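Local coordinates for pullulanase C protein (Klebsiella pneumoniae subsp. pneumoniae NTUH-K2044, PDB 5HJ1) that probably serves as the inner-membrane GspC-type component of a type II secretion system, its PDZ domain here holding a vaccenic acid molecule, at residues L20-V25 and L32-N37; S48-N53 and H94-A99; D54-L59 and I83-E88. All blocks are in the same frame, centred on the assembly; numbering follows the deposited sequence. Where two conformers were deposited one is given.

Contact 1: L20-V25 and L32-N37; sequences LSISPV and LGYRLN
Ile22 and Leu36 face each other across a non-hydrogen-bonded pair of an antiparallel ladder, and with the base of Tyr34 they make the tightly packed part of the contact. Their side chains run alongside one another in the same direction, Ile22 CG1 lying 3.9 Å from Leu36 CD2. The other branch of Ile22 serves a different neighbour: with CG2 anti to the backbone N, that methyl reaches Tyr34 CB at 3.8 Å. Branched aliphatic residues suit this face, which helix 5-9 covers through Val6 and Leu9 against Ile22. Further along, the Tyr34 ring leans beside the exposed Pro24, CE2 to Pro24 CB 3.8 Å. The proline lacks an N-H, but at a non-hydrogen-bonded position no bond to strand 30-38 is lost.

Strands 20-27 and 30-38 form a beta hairpin of the PDZ domain, and its rungs are paired backbone bonds at Ser21 with Asn37 and Ser23 with Arg35. The straightest joins Ser21 N to Asn37 O at 2.8 Å, with an N-H...O angle of 173°. Toward the turn, Leu32 N donates to Val25 O at 2.8 Å, and Gly33 adopts backbone angles (144°/-164°) that would jam a side chain against the preceding carbonyl.

Around Ser21 and Ser23 the opposite face is open to solvent, and small hydroxyl residues suit it. Its close spot is Val25, whose CG2 rests on Arg35 CB at 3.7 Å, while the arginine chain, bent at chi2 and chi3, carries NH1 to the carbonyl of Asn53; Asn37 ND2 bonds the side chain of that same residue.

Contact 2: S48-N53 and H94-A99; sequences SGLQAN and HDIAFA. With VCA (vaccenic acid), chain B.
This is a small, buried apolar contact in which Leu50 and Gly49, from the loop leading into strand 54-59, lie against Ile96 and Phe98 of strand 92-99. Leu50 meets the phenylalanine at its edge, CG 4.0 Å from Phe98 CZ, and the two side chains cross at about a right angle. CG and CD2 lie close to the ring plane, while CD1 rises to the side on which the fatty acid lies. A leucine suits the place because its branched, wholly apolar end puts three carbons against one ring corner.

Phe98 belongs to the pocket of this PDZ domain that holds vaccenic acid. One face of its ring is covered by the fatty acid, whose C11 lies 3.6 Å from Phe98 CG, displaced from the ring centre toward the rim. The aromatic group thus takes the lipid chain on a face and the loop on its edge, and Leu50 is a second-shell neighbour of the ligand through it.

Toward the start of the strand Ile96 takes over the contact. In the conformer described here, one of two, chi1 -51° sets CG1 anti to the carbonyl carbon and chi2 -57° turns CD1 to the loop, 3.8 Å from Gly49 O, an atom that accepts a hydrogen bond from Arg89 NH2. In the same conformer Ile96 CG1 comes to 4.3 Å from Leu50 CD2. The CA atoms of Gly49 and Ile96 are 6.3 Å apart.

Contact 3: D54-L59 and I83-E88; sequences DLAIAL and ITLTVE
Leu55 and Glu88 are joined by two backbone hydrogen bonds, the shorter running from Glu88 N to Leu55 O at 2.7 Å. Two residues on, Thr86 O is gripped twice: Ile57 N approaches at 2.9 Å and Ala58 N, weakly, at 3.3 Å. Thr86 N returns a bond to Ala58 O at 2.9 Å with an N-H...O angle of 166°.

Charged ends are satisfied by partners beyond these strands. Asp54 is buried, its OD1 in a salt bridge with Arg89 and its OD2 accepting from the backbone N of Gln51, two ties that hold the carboxylate over Val87, whose CG2 lies 3.8 Å from Asp54 OD2. Glu88 forms a salt bridge with Arg93, its stem lying alongside Leu55.

Next come the side chains on the Ala58 face. The small methyl of Ala58 sits 3.7 Å from Thr86 CB, and Thr86 OG1 is bonded to Asp95. Ile57 belongs to neither face but to the bulge, its end bending toward the partner strand: CG1 stands between its backbone N and carbonyl carbon (chi1 63°), which brings it to 3.6 Å from Thr86 O, beside Thr86 CG2.

On the face opposite Ala58, Leu59 CD1 meets Ile83 CD1 at 4.1 Å, and Leu85 CD1 lies near Ala56 CB. Large aliphatic groups suit this side, where helix 67-77 packs on Leu59 and Ile83, and vaccenic acid touches Ala56, Ile83 and Leu85. With Ile57 and Ala58 both opposite Thr86, the ladder has a classic beta bulge, set within the antiparallel sheet that helps form the fatty-acid pocket of this PDZ domain.

From the N terminus, contact 1 comes first and closes the short hairpin turn between strands 20-27 and 30-38. The chain then passes through the loop of contact 2 and directly into strand 54-59. After helix 67-77 it returns along strand 82-89, closing contact 3, and turns back as strand 92-99 to complete contact 2. Contact 3 is therefore nested inside the long loop closed by contact 2, while contact 1 precedes both. Backbone bonds between 32-37 and 54-59 splice contacts 1 and 3 into one sheet, and those between 83-88 and 94-99 extend it to contact 2, whose loop 48-53 borders the hairpin as well.

Contact 1: L20-V25 and L32-N37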
ATOM      1  N   LEU A  20       4.538  -5.008  -6.519  1.00 15.43           N
ATOM      2  CA  LEU A  20       3.151  -5.040  -6.052  1.00 16.14           C
ATOM      3  C   LEU A  20       2.164  -4.920  -7.155  1.00 16.32           C
ATOM      4  O   LEU A  20       2.362  -4.073  -8.048  1.00 19.24           O
ATOM      5  CB  LEU A  20       2.847  -3.866  -5.092  1.00 17.84           C
ATOM      6  CG  LEU A  20       3.552  -3.868  -3.805  1.00 19.52           C
ATOM      7  CD1 LEU A  20       3.229  -2.564  -3.049  1.00 23.36           C
ATOM      8  CD2 LEU A  20       3.084  -5.027  -2.970  1.00 20.73           C
ATOM      9  N   SER A  21       1.148  -5.747  -7.141  1.00 15.81           N
ATOM     10  CA  SER A  21      -0.072  -5.635  -7.962  1.00 16.96           C
ATOM     11  C   SER A  21      -1.130  -5.079  -7.010  1.00 17.56           C
ATOM     12  O   SER A  21      -1.376  -5.645  -5.935  1.00 19.58           O
ATOM     13  CB  SER A  21      -0.442  -7.000  -8.440  1.00 20.37           C
ATOM     14  OG  SER A  21      -1.504  -6.920  -9.377  1.00 27.98           O
ATOM     15  N   ILE A  22      -1.767  -3.971  -7.371  1.00 17.31           N
ATOM     16  CA  ILE A  22      -2.644  -3.205  -6.454  1.00 17.45           C
ATOM     17  C   ILE A  22      -3.984  -2.924  -7.062  1.00 19.07           C
ATOM     18  O   ILE A  22      -4.086  -2.554  -8.224  1.00 20.80           O
ATOM     19  CB  ILE A  22      -1.957  -1.874  -6.088  1.00 20.42           C
ATOM     20  CG1 ILE A  22      -0.609  -2.110  -5.477  1.00 22.53           C
ATOM     21  CG2 ILE A  22      -2.810  -1.021  -5.109  1.00 23.79           C
ATOM     22  CD1 ILE A  22       0.241  -0.875  -5.211  1.00 24.03           C
ATOM     23  N   SER A  23      -5.077  -3.256  -6.361  0.50 15.48           N
ATOM     24  CA  SER A  23      -6.434  -2.844  -6.819  0.50 15.99           C
ATOM     25  C   SER A  23      -7.238  -2.203  -5.682  0.50 15.18           C
ATOM     26  O   SER A  23      -7.414  -2.852  -4.603  0.50 14.70           O
ATOM     27  CB  SER A  23      -7.263  -4.024  -7.226  0.50 18.36           C
ATOM     28  OG  SER A  23      -6.616  -4.655  -8.298  0.50 20.32           O
ATOM     29  N   PRO A  24      -7.835  -0.982  -5.890  1.00 14.67           N
ATOM     30  CA  PRO A  24      -8.730  -0.452  -4.886  1.00 15.40           C
ATOM     31  C   PRO A  24      -9.871  -1.442  -4.691  1.00 15.11           C
ATOM     32  O   PRO A  24     -10.290  -2.076  -5.657  1.00 16.94           O
ATOM     33  CB  PRO A  24      -9.204   0.854  -5.492  1.00 16.34           C
ATOM     34  CG  PRO A  24      -9.007   0.708  -6.899  1.00 19.40           C
ATOM     35  CD  PRO A  24      -7.802  -0.166  -7.085  1.00 15.80           C
ATOM     36  N   VAL A  25     -10.374  -1.493  -3.466  1.00 15.02           N
ATOM     37  CA  VAL A  25     -11.541  -2.374  -3.157  1.00 15.75           C
ATOM     38  C   VAL A  25     -12.714  -1.511  -2.723  1.00 16.29           C
ATOM     39  O   VAL A  25     -12.640  -0.803  -1.749  1.00 17.85           O
ATOM     40  CB  VAL A  25     -11.187  -3.357  -2.031  1.00 16.81           C
ATOM     41  CG1 VAL A  25     -12.399  -4.249  -1.731  1.00 19.23           C
ATOM     42  CG2 VAL A  25      -9.961  -4.173  -2.367  1.00 16.18           C
ATOM     43  N   LEU A  32     -12.600   0.413   0.771  1.00 18.42           N
ATOM     44  CA  LEU A  32     -12.177  -0.405   1.921  1.00 20.06           C
ATOM     45  C   LEU A  32     -10.646  -0.415   2.134  1.00 19.16           C
ATOM     46  O   LEU A  32     -10.156  -0.660   3.226  1.00 19.90           O
ATOM     47  CB  LEU A  32     -12.606  -1.861   1.741  1.00 21.04           C
ATOM     48  CG  LEU A  32     -14.110  -2.070   1.658  1.00 23.74           C
ATOM     49  CD1 LEU A  32     -14.401  -3.555   1.609  1.00 26.92           C
ATOM     50  CD2 LEU A  32     -14.816  -1.449   2.823  1.00 26.20           C
ATOM     51  N   GLY A  33      -9.964  -0.105   1.061  1.00 17.86           N
ATOM     52  CA  GLY A  33      -8.482  -0.132   1.082  1.00 16.88           C
ATOM     53  C   GLY A  33      -8.043  -0.611  -0.256  1.00 14.75           C
ATOM     54  O   GLY A  33      -8.750  -0.589  -1.248  1.00 16.38           O
ATOM     55  N   TYR A  34      -6.773  -1.023  -0.308  1.00 14.65           N
ATOM     56  CA  TYR A  34      -6.138  -1.463  -1.553  1.00 14.27           C
ATOM     57  C   TYR A  34      -5.681  -2.868  -1.401  1.00 13.73           C
ATOM     58  O   TYR A  34      -4.857  -3.185  -0.489  1.00 14.79           O
ATOM     59  CB  TYR A  34      -4.934  -0.570  -1.930  1.00 15.17           C
ATOM     60  CG  TYR A  34      -5.379   0.806  -2.309  1.00 15.74           C
ATOM     61  CD1 TYR A  34      -5.637   1.786  -1.332  1.00 16.88           C
ATOM     62  CD2 TYR A  34      -5.636   1.143  -3.628  1.00 15.88           C
ATOM     63  CE1 TYR A  34      -6.152   3.023  -1.712  1.00 18.69           C
ATOM     64  CE2 TYR A  34      -6.106   2.405  -3.992  1.00 16.91           C
ATOM     65  CZ  TYR A  34      -6.352   3.347  -3.000  1.00 19.07           C
ATOM     66  OH  TYR A  34      -6.852   4.624  -3.354  1.00 22.86           O
ATOM     67  N   ARG A  35      -6.145  -3.748  -2.260  1.00 13.53           N
ATOM     68  CA  ARG A  35      -5.797  -5.189  -2.180  1.00 14.35           C
ATOM     69  C   ARG A  35      -4.421  -5.350  -2.813  1.00 14.41           C
ATOM     70  O   ARG A  35      -4.156  -4.928  -3.935  1.00 15.13           O
ATOM     71  CB  ARG A  35      -6.812  -5.984  -2.998  1.00 15.39           C
ATOM     72  CG  ARG A  35      -6.736  -7.543  -2.874  1.00 16.81           C
ATOM     73  CD  ARG A  35      -7.082  -8.053  -1.538  1.00 17.60           C
ATOM     74  NE  ARG A  35      -8.469  -7.724  -1.178  1.00 18.77           N
ATOM     75  CZ  ARG A  35      -8.957  -7.767   0.023  1.00 19.26           C
ATOM     76  NH1 ARG A  35      -8.186  -8.106   1.029  1.00 20.16           N
ATOM     77  NH2 ARG A  35     -10.237  -7.432   0.268  1.00 21.74           N
ATOM     78  N   LEU A  36      -3.509  -6.026  -2.107  1.00 13.56           N
ATOM     79  CA  LEU A  36      -2.147  -6.214  -2.518  1.00 13.27           C
ATOM     80  C   LEU A  36      -1.859  -7.664  -2.857  1.00 12.74           C
ATOM     81  O   LEU A  36      -2.263  -8.577  -2.148  1.00 14.80           O
ATOM     82  CB  LEU A  36      -1.146  -5.840  -1.403  1.00 14.11           C
ATOM     83  CG  LEU A  36      -1.368  -4.467  -0.798  1.00 14.93           C
ATOM     84  CD1 LEU A  36      -0.342  -4.278   0.330  1.00 17.63           C
ATOM     85  CD2 LEU A  36      -1.264  -3.381  -1.816  1.00 16.90           C
ATOM     86  N   ASN A  37      -1.117  -7.852  -3.958  1.00 12.98           N
ATOM     87  CA  ASN A  37      -0.628  -9.169  -4.381  1.00 12.74           C
ATOM     88  C   ASN A  37       0.742  -8.943  -4.969  1.00 13.68           C
ATOM     89  O   ASN A  37       1.170  -7.823  -5.285  1.00 14.30           O
ATOM     90  CB  ASN A  37      -1.618  -9.837  -5.325  1.00 12.95           C
ATOM     91  CG  ASN A  37      -2.671 -10.576  -4.581  1.00 13.85           C
ATOM     92  OD1 ASN A  37      -2.373 -11.463  -3.786  1.00 15.03           O
ATOM     93  ND2 ASN A  37      -3.923 -10.140  -4.723  1.00 14.63           N
TER

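Contact 2: S48-N53 and H94-A99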
ATOM      1  N   SER A  48       7.326 -12.485   7.627  1.00 25.48           N
ATOM      2  CA  SER A  48       7.366 -11.246   8.340  1.00 26.30           C
ATOM      3  C   SER A  48       7.196 -10.078   7.416  1.00 23.26           C
ATOM      4  O   SER A  48       7.576  -8.966   7.669  1.00 25.42           O
ATOM      5  CB  SER A  48       8.686 -11.096   9.116  1.00 31.10           C
ATOM      6  OG  SER A  48       8.628 -11.838  10.330  1.00 38.65           O
ATOM      7  N   GLY A  49       6.589 -10.290   6.237  1.00 18.15           N
ATOM      8  CA  GLY A  49       6.346  -9.238   5.268  1.00 17.36           C
ATOM      9  C   GLY A  49       4.925  -9.250   4.809  1.00 15.62           C
ATOM     10  O   GLY A  49       4.019  -9.401   5.653  1.00 17.22           O
ATOM     11  N   LEU A  50       4.664  -9.047   3.505  1.00 15.34           N
ATOM     12  CA  LEU A  50       3.293  -9.023   3.042  1.00 14.78           C
ATOM     13  C   LEU A  50       2.827 -10.439   2.739  1.00 13.86           C
ATOM     14  O   LEU A  50       3.599 -11.376   2.578  1.00 15.60           O
ATOM     15  CB  LEU A  50       3.276  -8.202   1.732  1.00 14.80           C
ATOM     16  CG  LEU A  50       3.577  -6.748   1.870  1.00 15.29           C
ATOM     17  CD1 LEU A  50       3.610  -6.068   0.505  1.00 16.04           C
ATOM     18  CD2 LEU A  50       2.643  -6.007   2.802  1.00 17.56           C
ATOM     19  N   GLN A  51       1.510 -10.545   2.711  1.00 14.44           N
ATOM     20  CA  GLN A  51       0.819 -11.763   2.333  1.00 15.43           C
ATOM     21  C   GLN A  51      -0.110 -11.518   1.192  1.00 14.41           C
ATOM     22  O   GLN A  51      -0.657 -10.433   1.063  1.00 14.05           O
ATOM     23  CB  GLN A  51       0.094 -12.363   3.506  1.00 19.06           C
ATOM     24  CG  GLN A  51       1.072 -12.886   4.560  1.00 24.17           C
ATOM     25  CD  GLN A  51       1.775 -14.166   4.115  1.00 30.83           C
ATOM     26  OE1 GLN A  51       1.147 -15.183   3.845  1.00 33.40           O
ATOM     27  NE2 GLN A  51       3.099 -14.107   3.997  1.00 40.11           N
ATOM     28  N   ALA A  52      -0.313 -12.517   0.359  1.00 14.27           N
ATOM     29  CA  ALA A  52      -1.245 -12.385  -0.742  1.00 14.64           C
ATOM     30  C   ALA A  52      -2.603 -11.957  -0.189  1.00 14.63           C
ATOM     31  O   ALA A  52      -3.100 -12.438   0.864  1.00 15.50           O
ATOM     32  CB  ALA A  52      -1.446 -13.743  -1.423  1.00 14.73           C
ATOM     33  N   ASN A  53      -3.224 -11.084  -0.957  1.00 14.20           N
ATOM     34  CA  ASN A  53      -4.556 -10.532  -0.607  1.00 14.51           C
ATOM     35  C   ASN A  53      -4.613  -9.706   0.645  1.00 15.04           C
ATOM     36  O   ASN A  53      -5.686  -9.464   1.205  1.00 16.29           O
ATOM     37  CB  ASN A  53      -5.629 -11.643  -0.680  1.00 14.34           C
ATOM     38  CG  ASN A  53      -5.863 -12.090  -2.058  1.00 14.83           C
ATOM     39  OD1 ASN A  53      -6.041 -11.291  -2.986  1.00 15.88           O
ATOM     40  ND2 ASN A  53      -5.848 -13.391  -2.269  1.00 16.08           N
ATOM     41  N   HIS A  94      -1.616  -5.187  10.837  1.00 24.33           N
ATOM     42  CA  HIS A  94      -0.188  -5.463  10.886  1.00 22.50           C
ATOM     43  C   HIS A  94       0.548  -4.315  10.235  1.00 20.90           C
ATOM     44  O   HIS A  94       0.166  -3.877   9.132  1.00 19.36           O
ATOM     45  CB  HIS A  94       0.199  -6.729  10.131  1.00 23.76           C
ATOM     46  CG  HIS A  94      -0.410  -8.014  10.611  1.00 27.76           C
ATOM     47  ND1 HIS A  94       0.360  -9.024  11.172  1.00 34.13           N
ATOM     48  CD2 HIS A  94      -1.645  -8.531  10.461  1.00 31.48           C
ATOM     49  CE1 HIS A  94      -0.396 -10.080  11.400  1.00 34.23           C
ATOM     50  NE2 HIS A  94      -1.627  -9.799  11.011  1.00 35.84           N
ATOM     51  N   ASP A  95       1.645  -3.855  10.772  1.00 20.38           N
ATOM     52  CA  ASP A  95       2.502  -2.813  10.210  1.00 19.67           C
ATOM     53  C   ASP A  95       3.742  -3.444   9.630  1.00 18.71           C
ATOM     54  O   ASP A  95       4.424  -4.253  10.326  1.00 21.68           O
ATOM     55  CB  ASP A  95       2.952  -1.747  11.231  1.00 22.37           C
ATOM     56  CG  ASP A  95       1.932  -0.667  11.509  1.00 25.71           C
ATOM     57  OD1 ASP A  95       0.840  -0.575  10.941  1.00 26.38           O
ATOM     58  OD2 ASP A  95       2.236   0.151  12.428  1.00 35.60           O
ATOM     59  N   ILE A  96       4.097  -3.056   8.423  0.50 17.30           N
ATOM     60  CA  ILE A  96       5.225  -3.540   7.732  0.50 16.29           C
ATOM     61  C   ILE A  96       5.972  -2.320   7.258  0.50 17.22           C
ATOM     62  O   ILE A  96       5.348  -1.387   6.744  0.50 17.15           O
ATOM     63  CB  ILE A  96       4.827  -4.362   6.504  0.50 16.48           C
ATOM     64  CG1 ILE A  96       3.821  -5.420   6.845  0.50 17.49           C
ATOM     65  CG2 ILE A  96       6.045  -4.988   5.851  0.50 17.16           C
ATOM     66  CD1 ILE A  96       4.251  -6.370   7.910  0.50 18.39           C
ATOM     67  N   ALA A  97       7.279  -2.268   7.523  1.00 17.43           N
ATOM     68  CA  ALA A  97       8.125  -1.188   7.022  1.00 18.82           C
ATOM     69  C   ALA A  97       8.989  -1.620   5.849  1.00 17.90           C
ATOM     70  O   ALA A  97       9.401  -2.749   5.737  1.00 19.28           O
ATOM     71  CB  ALA A  97       8.971  -0.609   8.151  1.00 20.70           C
ATOM     72  N   PHE A  98       9.243  -0.647   4.984  1.00 20.50           N
ATOM     73  CA  PHE A  98       9.993  -0.844   3.780  1.00 20.98           C
ATOM     74  C   PHE A  98      11.092   0.194   3.612  1.00 23.79           C
ATOM     75  O   PHE A  98      10.796   1.358   3.608  1.00 24.89           O
ATOM     76  CB  PHE A  98       9.049  -0.741   2.529  1.00 21.47           C
ATOM     77  CG  PHE A  98       7.927  -1.744   2.548  1.00 18.75           C
ATOM     78  CD1 PHE A  98       8.088  -3.021   2.029  1.00 19.34           C
ATOM     79  CD2 PHE A  98       6.701  -1.458   3.172  1.00 19.34           C
ATOM     80  CE1 PHE A  98       7.036  -3.914   2.091  1.00 19.51           C
ATOM     81  CE2 PHE A  98       5.685  -2.353   3.290  1.00 20.76           C
ATOM     82  CZ  PHE A  98       5.844  -3.587   2.733  1.00 20.34           C
ATOM     83  N   ALA A  99      12.321  -0.267   3.477  1.00 24.73           N
ATOM     84  CA  ALA A  99      13.474   0.588   3.177  1.00 29.17           C
ATOM     85  C   ALA A  99      13.426   0.935   1.664  1.00 33.42           C
ATOM     86  O   ALA A  99      13.286   0.033   0.840  1.00 37.06           O
ATOM     87  CB  ALA A  99      14.767  -0.121   3.567  1.00 32.19           C
TER
HETATM   88  O2  VCA B 301      14.696  -4.098  -4.005  0.50 41.37           O
HETATM   89  C1  VCA B 301      15.490  -3.453  -3.287  0.50 43.53           C
HETATM   90  O1  VCA B 301      16.695  -3.771  -3.165  0.50 38.67           O
HETATM   91  C2  VCA B 301      14.955  -2.254  -2.530  0.50 40.94           C
HETATM   92  C3  VCA B 301      15.303  -0.958  -3.261  0.50 41.87           C
HETATM   93  C4  VCA B 301      14.050  -0.216  -3.719  0.50 39.00           C
HETATM   94  C5  VCA B 301      12.837  -0.580  -2.871  0.50 41.27           C
HETATM   95  C6  VCA B 301      12.296  -1.946  -3.260  0.50 37.41           C
HETATM   96  C7  VCA B 301      10.957  -2.247  -2.602  0.50 34.44           C
HETATM   97  C8  VCA B 301      10.028  -1.037  -2.530  0.50 34.05           C
HETATM   98  C9  VCA B 301       8.724  -1.461  -1.864  0.50 36.68           C
HETATM   99  C10 VCA B 301       7.727  -0.345  -1.572  1.00 36.26           C
HETATM  100  C11 VCA B 301       6.650  -0.957  -0.752  1.00 36.34           C
HETATM  101  C12 VCA B 301       5.455  -0.446  -0.537  1.00 35.46           C
HETATM  102  C13 VCA B 301       4.884   0.809  -1.154  1.00 35.14           C
HETATM  103  C14 VCA B 301       3.401   0.614  -0.899  1.00 35.79           C
HETATM  104  C15 VCA B 301       2.440   1.718  -1.290  1.00 40.12           C
HETATM  105  C16 VCA B 301       1.096   1.009  -1.322  1.00 36.97           C
HETATM  106  C17 VCA B 301      -0.092   1.915  -1.146  1.00 38.95           C
HETATM  107  C18 VCA B 301      -1.322   1.040  -1.268  1.00 34.22           C

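Contact 3: D54-L59 and I83-E88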
ATOM      1  N   ASP A  54      -3.472  -9.184   1.077  1.00 14.31           N
ATOM      2  CA  ASP A  54      -3.507  -8.224   2.153  1.00 14.99           C
ATOM      3  C   ASP A  54      -4.293  -6.975   1.700  1.00 15.05           C
ATOM      4  O   ASP A  54      -4.331  -6.613   0.537  1.00 15.65           O
ATOM      5  CB  ASP A  54      -2.058  -7.729   2.504  1.00 15.59           C
ATOM      6  CG  ASP A  54      -1.332  -8.579   3.512  1.00 16.57           C
ATOM      7  OD1 ASP A  54      -1.983  -9.403   4.219  1.00 17.54           O
ATOM      8  OD2 ASP A  54      -0.125  -8.369   3.635  1.00 15.95           O
ATOM      9  N   LEU A  55      -4.916  -6.317   2.672  1.00 14.35           N
ATOM     10  CA  LEU A  55      -5.673  -5.073   2.441  1.00 15.32           C
ATOM     11  C   LEU A  55      -4.952  -3.913   3.051  1.00 15.58           C
ATOM     12  O   LEU A  55      -4.917  -3.836   4.300  1.00 16.93           O
ATOM     13  CB  LEU A  55      -7.095  -5.212   2.986  1.00 17.11           C
ATOM     14  CG  LEU A  55      -7.996  -4.019   2.706  1.00 17.97           C
ATOM     15  CD1 LEU A  55      -8.450  -3.997   1.272  1.00 18.71           C
ATOM     16  CD2 LEU A  55      -9.239  -3.974   3.630  1.00 20.55           C
ATOM     17  N   ALA A  56      -4.339  -3.081   2.223  1.00 13.77           N
ATOM     18  CA  ALA A  56      -3.647  -1.865   2.698  1.00 15.00           C
ATOM     19  C   ALA A  56      -4.654  -0.800   3.104  1.00 15.99           C
ATOM     20  O   ALA A  56      -5.496  -0.374   2.312  1.00 16.25           O
ATOM     21  CB  ALA A  56      -2.707  -1.307   1.673  1.00 15.31           C
ATOM     22  N   ILE A  57      -4.546  -0.374   4.372  1.00 16.37           N
ATOM     23  CA  ILE A  57      -5.448   0.646   4.905  1.00 18.86           C
ATOM     24  C   ILE A  57      -4.752   1.947   5.391  1.00 20.85           C
ATOM     25  O   ILE A  57      -5.464   2.963   5.580  1.00 22.73           O
ATOM     26  CB  ILE A  57      -6.381   0.065   6.017  1.00 21.82           C
ATOM     27  CG1 ILE A  57      -5.585  -0.399   7.190  1.00 23.00           C
ATOM     28  CG2 ILE A  57      -7.267  -1.035   5.443  1.00 22.00           C
ATOM     29  CD1 ILE A  57      -6.415  -0.716   8.414  1.00 25.72           C
ATOM     30  N   ALA A  58      -3.461   1.948   5.597  1.00 19.19           N
ATOM     31  CA  ALA A  58      -2.731   3.171   6.009  1.00 20.25           C
ATOM     32  C   ALA A  58      -1.351   3.176   5.427  1.00 17.50           C
ATOM     33  O   ALA A  58      -0.731   2.126   5.273  1.00 17.97           O
ATOM     34  CB  ALA A  58      -2.696   3.321   7.542  1.00 21.42           C
ATOM     35  N   LEU A  59      -0.841   4.378   5.201  1.00 20.12           N
ATOM     36  CA  LEU A  59       0.532   4.581   4.686  1.00 20.19           C
ATOM     37  C   LEU A  59       1.119   5.648   5.601  1.00 21.22           C
ATOM     38  O   LEU A  59       0.601   6.754   5.707  1.00 23.17           O
ATOM     39  CB  LEU A  59       0.505   5.060   3.237  1.00 22.52           C
ATOM     40  CG  LEU A  59       1.854   5.496   2.637  1.00 26.82           C
ATOM     41  CD1 LEU A  59       2.860   4.393   2.523  1.00 28.59           C
ATOM     42  CD2 LEU A  59       1.634   6.087   1.225  1.00 29.88           C
ATOM     43  N   ILE A  83       9.227   3.684   4.770  1.00 27.01           N
ATOM     44  CA  ILE A  83       7.816   3.929   4.873  1.00 27.31           C
ATOM     45  C   ILE A  83       7.117   2.758   5.481  1.00 26.28           C
ATOM     46  O   ILE A  83       7.647   1.607   5.441  1.00 30.95           O
ATOM     47  CB  ILE A  83       7.169   4.232   3.513  1.00 27.55           C
ATOM     48  CG1 ILE A  83       7.356   3.042   2.535  1.00 27.05           C
ATOM     49  CG2 ILE A  83       7.765   5.505   2.943  1.00 30.44           C
ATOM     50  CD1 ILE A  83       6.587   3.234   1.273  1.00 31.76           C
ATOM     51  N   THR A  84       6.008   2.997   6.137  1.00 23.92           N
ATOM     52  CA  THR A  84       5.293   1.897   6.753  1.00 22.50           C
ATOM     53  C   THR A  84       3.920   1.743   6.149  1.00 22.96           C
ATOM     54  O   THR A  84       3.197   2.742   5.970  1.00 26.07           O
ATOM     55  CB  THR A  84       5.116   2.171   8.218  1.00 26.84           C
ATOM     56  OG1 THR A  84       6.419   2.354   8.822  1.00 30.24           O
ATOM     57  CG2 THR A  84       4.377   1.093   8.954  1.00 29.14           C
ATOM     58  N   LEU A  85       3.533   0.515   5.937  1.00 20.27           N
ATOM     59  CA  LEU A  85       2.214   0.198   5.446  1.00 20.36           C
ATOM     60  C   LEU A  85       1.461  -0.546   6.548  1.00 19.33           C
ATOM     61  O   LEU A  85       2.043  -1.453   7.231  1.00 20.45           O
ATOM     62  CB  LEU A  85       2.337  -0.761   4.265  1.00 22.44           C
ATOM     63  CG  LEU A  85       1.338  -0.829   3.196  1.00 27.84           C
ATOM     64  CD1 LEU A  85       0.972   0.545   2.613  1.00 26.11           C
ATOM     65  CD2 LEU A  85       1.986  -1.736   2.094  1.00 25.87           C
ATOM     66  N   THR A  86       0.232  -0.153   6.846  1.00 17.71           N
ATOM     67  CA  THR A  86      -0.659  -0.884   7.704  1.00 18.32           C
ATOM     68  C   THR A  86      -1.600  -1.711   6.815  1.00 17.77           C
ATOM     69  O   THR A  86      -2.252  -1.128   5.954  1.00 17.58           O
ATOM     70  CB  THR A  86      -1.478   0.020   8.602  1.00 21.40           C
ATOM     71  OG1 THR A  86      -0.602   0.852   9.364  1.00 24.70           O
ATOM     72  CG2 THR A  86      -2.327  -0.775   9.544  1.00 22.78           C
ATOM     73  N   VAL A  87      -1.622  -3.013   7.053  1.00 17.16           N
ATOM     74  CA  VAL A  87      -2.527  -3.901   6.335  1.00 17.40           C
ATOM     75  C   VAL A  87      -3.489  -4.594   7.293  1.00 18.35           C
ATOM     76  O   VAL A  87      -3.157  -4.760   8.476  1.00 22.38           O
ATOM     77  CB  VAL A  87      -1.745  -4.975   5.510  1.00 16.86           C
ATOM     78  CG1 VAL A  87      -0.859  -4.319   4.460  1.00 15.96           C
ATOM     79  CG2 VAL A  87      -0.958  -5.885   6.387  1.00 18.24           C
ATOM     80  N   GLU A  88      -4.665  -4.954   6.790  1.00 19.71           N
ATOM     81  CA  GLU A  88      -5.613  -5.782   7.537  1.00 23.88           C
ATOM     82  C   GLU A  88      -5.494  -7.180   6.865  1.00 23.84           C
ATOM     83  O   GLU A  88      -5.495  -7.355   5.573  1.00 24.63           O
ATOM     84  CB  GLU A  88      -6.991  -5.161   7.377  1.00 28.69           C
ATOM     85  CG  GLU A  88      -7.901  -5.328   8.571  1.00 39.21           C
ATOM     86  CD  GLU A  88      -9.137  -4.458   8.419  1.00 43.22           C
ATOM     87  OE1 GLU A  88      -9.893  -4.702   7.459  1.00 48.68           O
ATOM     88  OE2 GLU A  88      -9.318  -3.514   9.227  1.00 45.91           O
TER